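Local coordinates for protein 2-dehydropantoate 2-reductase (PDB 2QYT) that probably catalyses the NADPH-dependent reduction of ketopantoate to pantoate, a step in the biosynthesis of pantothenate, at residues G20-A25 and L58-P63. Sequence-based numbering, arbitrary orientation.
Sequences GGYYGA and LRVVTP. With EDO (1,2-ethanediol), chain G.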
ATOM      1  N   GLY A  20       6.531   3.682  -3.303  1.00 18.06           N
ATOM      2  CA  GLY A  20       6.366   4.699  -4.359  1.00 16.94           C
ATOM      3  C   GLY A  20       7.572   4.788  -5.263  1.00 17.03           C
ATOM      4  O   GLY A  20       7.445   5.010  -6.469  1.00 18.30           O
ATOM      5  N   GLY A  21       8.763   4.617  -4.704  1.00 16.58           N
ATOM      6  CA  GLY A  21       9.973   4.743  -5.492  1.00 15.65           C
ATOM      7  C   GLY A  21      10.135   3.595  -6.462  1.00 16.22           C
ATOM      8  O   GLY A  21      10.468   3.804  -7.669  1.00 17.94           O
ATOM      9  N   TYR A  22       9.900   2.372  -5.987  1.00 15.28           N
ATOM     10  CA  TYR A  22       9.892   1.256  -6.887  1.00 14.98           C
ATOM     11  C   TYR A  22       8.820   1.330  -7.988  1.00 15.19           C
ATOM     12  O   TYR A  22       9.130   1.115  -9.146  1.00 15.97           O
ATOM     13  CB  TYR A  22       9.749  -0.081  -6.139  1.00 14.68           C
ATOM     14  CG  TYR A  22       9.807  -1.204  -7.127  1.00 14.12           C
ATOM     15  CD1 TYR A  22      11.041  -1.610  -7.662  1.00 13.69           C
ATOM     16  CD2 TYR A  22       8.633  -1.787  -7.637  1.00 15.13           C
ATOM     17  CE1 TYR A  22      11.128  -2.625  -8.592  1.00 14.67           C
ATOM     18  CE2 TYR A  22       8.701  -2.818  -8.606  1.00 13.16           C
ATOM     19  CZ  TYR A  22       9.970  -3.237  -9.059  1.00 14.75           C
ATOM     20  OH  TYR A  22      10.107  -4.246  -9.990  1.00 14.12           O
ATOM     21  N   TYR A  23       7.550   1.571  -7.652  1.00 15.17           N
ATOM     22  CA  TYR A  23       6.534   1.603  -8.738  1.00 15.52           C
ATOM     23  C   TYR A  23       6.665   2.845  -9.586  1.00 14.84           C
ATOM     24  O   TYR A  23       6.502   2.789 -10.799  1.00 15.57           O
ATOM     25  CB  TYR A  23       5.121   1.357  -8.211  1.00 15.32           C
ATOM     26  CG  TYR A  23       4.986  -0.037  -7.636  1.00 16.32           C
ATOM     27  CD1 TYR A  23       5.001  -1.161  -8.479  1.00 15.69           C
ATOM     28  CD2 TYR A  23       4.874  -0.243  -6.258  1.00 13.92           C
ATOM     29  CE1 TYR A  23       4.891  -2.443  -7.987  1.00 16.37           C
ATOM     30  CE2 TYR A  23       4.748  -1.555  -5.748  1.00 18.15           C
ATOM     31  CZ  TYR A  23       4.754  -2.632  -6.600  1.00 16.33           C
ATOM     32  OH  TYR A  23       4.602  -3.895  -6.087  1.00 19.63           O
ATOM     33  N   GLY A  24       7.043   3.956  -8.964  1.00 16.30           N
ATOM     34  CA  GLY A  24       7.370   5.172  -9.742  1.00 16.53           C
ATOM     35  C   GLY A  24       8.537   4.987 -10.709  1.00 16.92           C
ATOM     36  O   GLY A  24       8.509   5.466 -11.850  1.00 16.11           O
ATOM     37  N   ALA A  25       9.576   4.265 -10.268  1.00 17.56           N
ATOM     38  CA  ALA A  25      10.712   3.974 -11.136  1.00 16.68           C
ATOM     39  C   ALA A  25      10.302   3.113 -12.342  1.00 17.37           C
ATOM     40  O   ALA A  25      10.705   3.385 -13.470  1.00 19.87           O
ATOM     41  CB  ALA A  25      11.839   3.290 -10.329  1.00 17.22           C
ATOM     42  N   LEU A  58      16.014   8.366 -10.047  1.00 16.80           N
ATOM     43  CA  LEU A  58      15.971   7.533  -8.858  1.00 17.34           C
ATOM     44  C   LEU A  58      16.630   6.198  -9.174  1.00 17.36           C
ATOM     45  O   LEU A  58      16.275   5.533 -10.160  1.00 17.11           O
ATOM     46  CB  LEU A  58      14.505   7.279  -8.413  1.00 16.52           C
ATOM     47  CG  LEU A  58      14.253   6.332  -7.229  1.00 16.58           C
ATOM     48  CD1 LEU A  58      14.908   6.817  -5.939  1.00 12.06           C
ATOM     49  CD2 LEU A  58      12.740   6.171  -7.033  1.00 17.85           C
ATOM     50  N   ARG A  59      17.571   5.813  -8.320  1.00 17.95           N
ATOM     51  CA  ARG A  59      18.260   4.527  -8.424  1.00 16.86           C
ATOM     52  C   ARG A  59      17.556   3.378  -7.674  1.00 17.47           C
ATOM     53  O   ARG A  59      17.123   3.547  -6.527  1.00 16.82           O
ATOM     54  CB  ARG A  59      19.717   4.650  -7.959  1.00 16.08           C
ATOM     55  CG  ARG A  59      20.513   3.372  -8.233  1.00 16.00           C
ATOM     56  CD  ARG A  59      21.960   3.563  -7.842  1.00 20.86           C
ATOM     57  NE  ARG A  59      22.786   2.349  -8.012  1.00 16.03           N
ATOM     58  CZ  ARG A  59      24.047   2.244  -7.603  1.00 14.94           C
ATOM     59  NH1 ARG A  59      24.643   3.286  -7.003  1.00 12.10           N
ATOM     60  NH2 ARG A  59      24.713   1.098  -7.805  1.00 14.06           N
ATOM     61  N   VAL A  60      17.466   2.208  -8.328  1.00 16.93           N
ATOM     62  CA  VAL A  60      16.849   1.030  -7.734  1.00 17.99           C
ATOM     63  C   VAL A  60      17.804  -0.169  -7.884  1.00 17.19           C
ATOM     64  O   VAL A  60      18.293  -0.456  -8.993  1.00 17.07           O
ATOM     65  CB  VAL A  60      15.474   0.704  -8.374  1.00 18.17           C
ATOM     66  CG1 VAL A  60      14.856  -0.508  -7.681  1.00 18.82           C
ATOM     67  CG2 VAL A  60      14.537   1.875  -8.257  1.00 17.56           C
ATOM     68  N   VAL A  61      18.122  -0.790  -6.751  1.00 16.82           N
ATOM     69  CA  VAL A  61      18.952  -1.995  -6.702  1.00 15.28           C
ATOM     70  C   VAL A  61      18.154  -3.166  -6.134  1.00 14.78           C
ATOM     71  O   VAL A  61      17.430  -3.044  -5.156  1.00 14.41           O
ATOM     72  CB  VAL A  61      20.355  -1.794  -5.981  1.00 15.67           C
ATOM     73  CG1 VAL A  61      21.143  -0.636  -6.585  1.00 13.86           C
ATOM     74  CG2 VAL A  61      20.209  -1.576  -4.441  1.00 16.92           C
ATOM     75  N   THR A  62      18.315  -4.338  -6.749  1.00 14.85           N
ATOM     76  CA  THR A  62      17.598  -5.517  -6.317  1.00 13.34           C
ATOM     77  C   THR A  62      18.645  -6.625  -6.400  1.00 14.29           C
ATOM     78  O   THR A  62      19.801  -6.358  -6.773  1.00 14.93           O
ATOM     79  CB  THR A  62      16.328  -5.806  -7.219  1.00 13.07           C
ATOM     80  OG1 THR A  62      16.735  -6.472  -8.401  1.00 12.30           O
ATOM     81  CG2 THR A  62      15.566  -4.507  -7.661  1.00  9.83           C
ATOM     82  N   PRO A  63      18.283  -7.856  -6.036  1.00 13.52           N
ATOM     83  CA  PRO A  63      19.291  -8.876  -6.252  1.00 13.58           C
ATOM     84  C   PRO A  63      19.843  -8.982  -7.701  1.00 13.72           C
ATOM     85  O   PRO A  63      21.041  -9.316  -7.892  1.00 13.20           O
ATOM     86  CB  PRO A  63      18.602 -10.194  -5.802  1.00 12.44           C
ATOM     87  CG  PRO A  63      17.523  -9.798  -4.862  1.00 13.06           C
ATOM     88  CD  PRO A  63      17.057  -8.380  -5.401  1.00 13.23           C
TER
HETATM   89  C1  EDO G 320       6.273   3.986   0.110  1.00 15.83           C
HETATM   90  O1  EDO G 320       6.705   5.065  -0.722  1.00  5.65           O
HETATM   91  C2  EDO G 320       7.297   3.659   1.198  1.00 13.90           C
HETATM   92  O2  EDO G 320       7.266   2.252   1.397  1.00 18.20           O
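Val60 straddles the side of helix 20-25 with its two methyls, CG1 turned to the Tyr22 ring and CG2 to Ala25. The ring receives CG1 at its edge, near the ring plane, with Tyr22 CD1 4.0 Å from Val60 CG1, and the two side chains cross at about a right angle. Ala25 CB points at the strand and comes within 3.7 Å of Val60 CG2. This split follows from the valine torsion: CG1 stands anti to the backbone N (chi1 -178°), which leaves CG2 beside that nitrogen and directed to the alanine.

Leu58, two residues earlier on the same strand face, meets the helix backbone through one branch. Its CD2 lies 3.5 Å from Gly21 CA and packs 3.3 Å from Gly21 O, the acceptor of the helical bond from Ala25 N. Gly21 has no side chain, and the methyl settles directly against its main chain; Leu58 CD2 is also 4.5 Å from Ala25 CB, a looser contact.

Tyr22 CB starts away from the strand, but a chi1 of -178°, which sets CG beside the carbonyl carbon, brings the ring back next to Val60, and its hydroxyl is hydrogen-bonded to Arg65. Phe67 touches both Ala25 and Val60, extending the apolar layer over strand 66-69. At the N-terminal part of the segment, Gly20 N donates a 2.9 Å hydrogen bond to O1 of an ethanediol, probably from the crystallisation liquor, which Gly17 N and Cys90 O also hold.

The axes of helix segment 20-25 and strand 58-61 cross at -102°. The segment belongs to helix 18-33, which follows strand 9-14, the central strand of the parallel sheet. Gly20 fits the last glycine of a GxGxxG pattern, consistent with the dinucleotide-binding strand-turn-helix of a Rossmann fold.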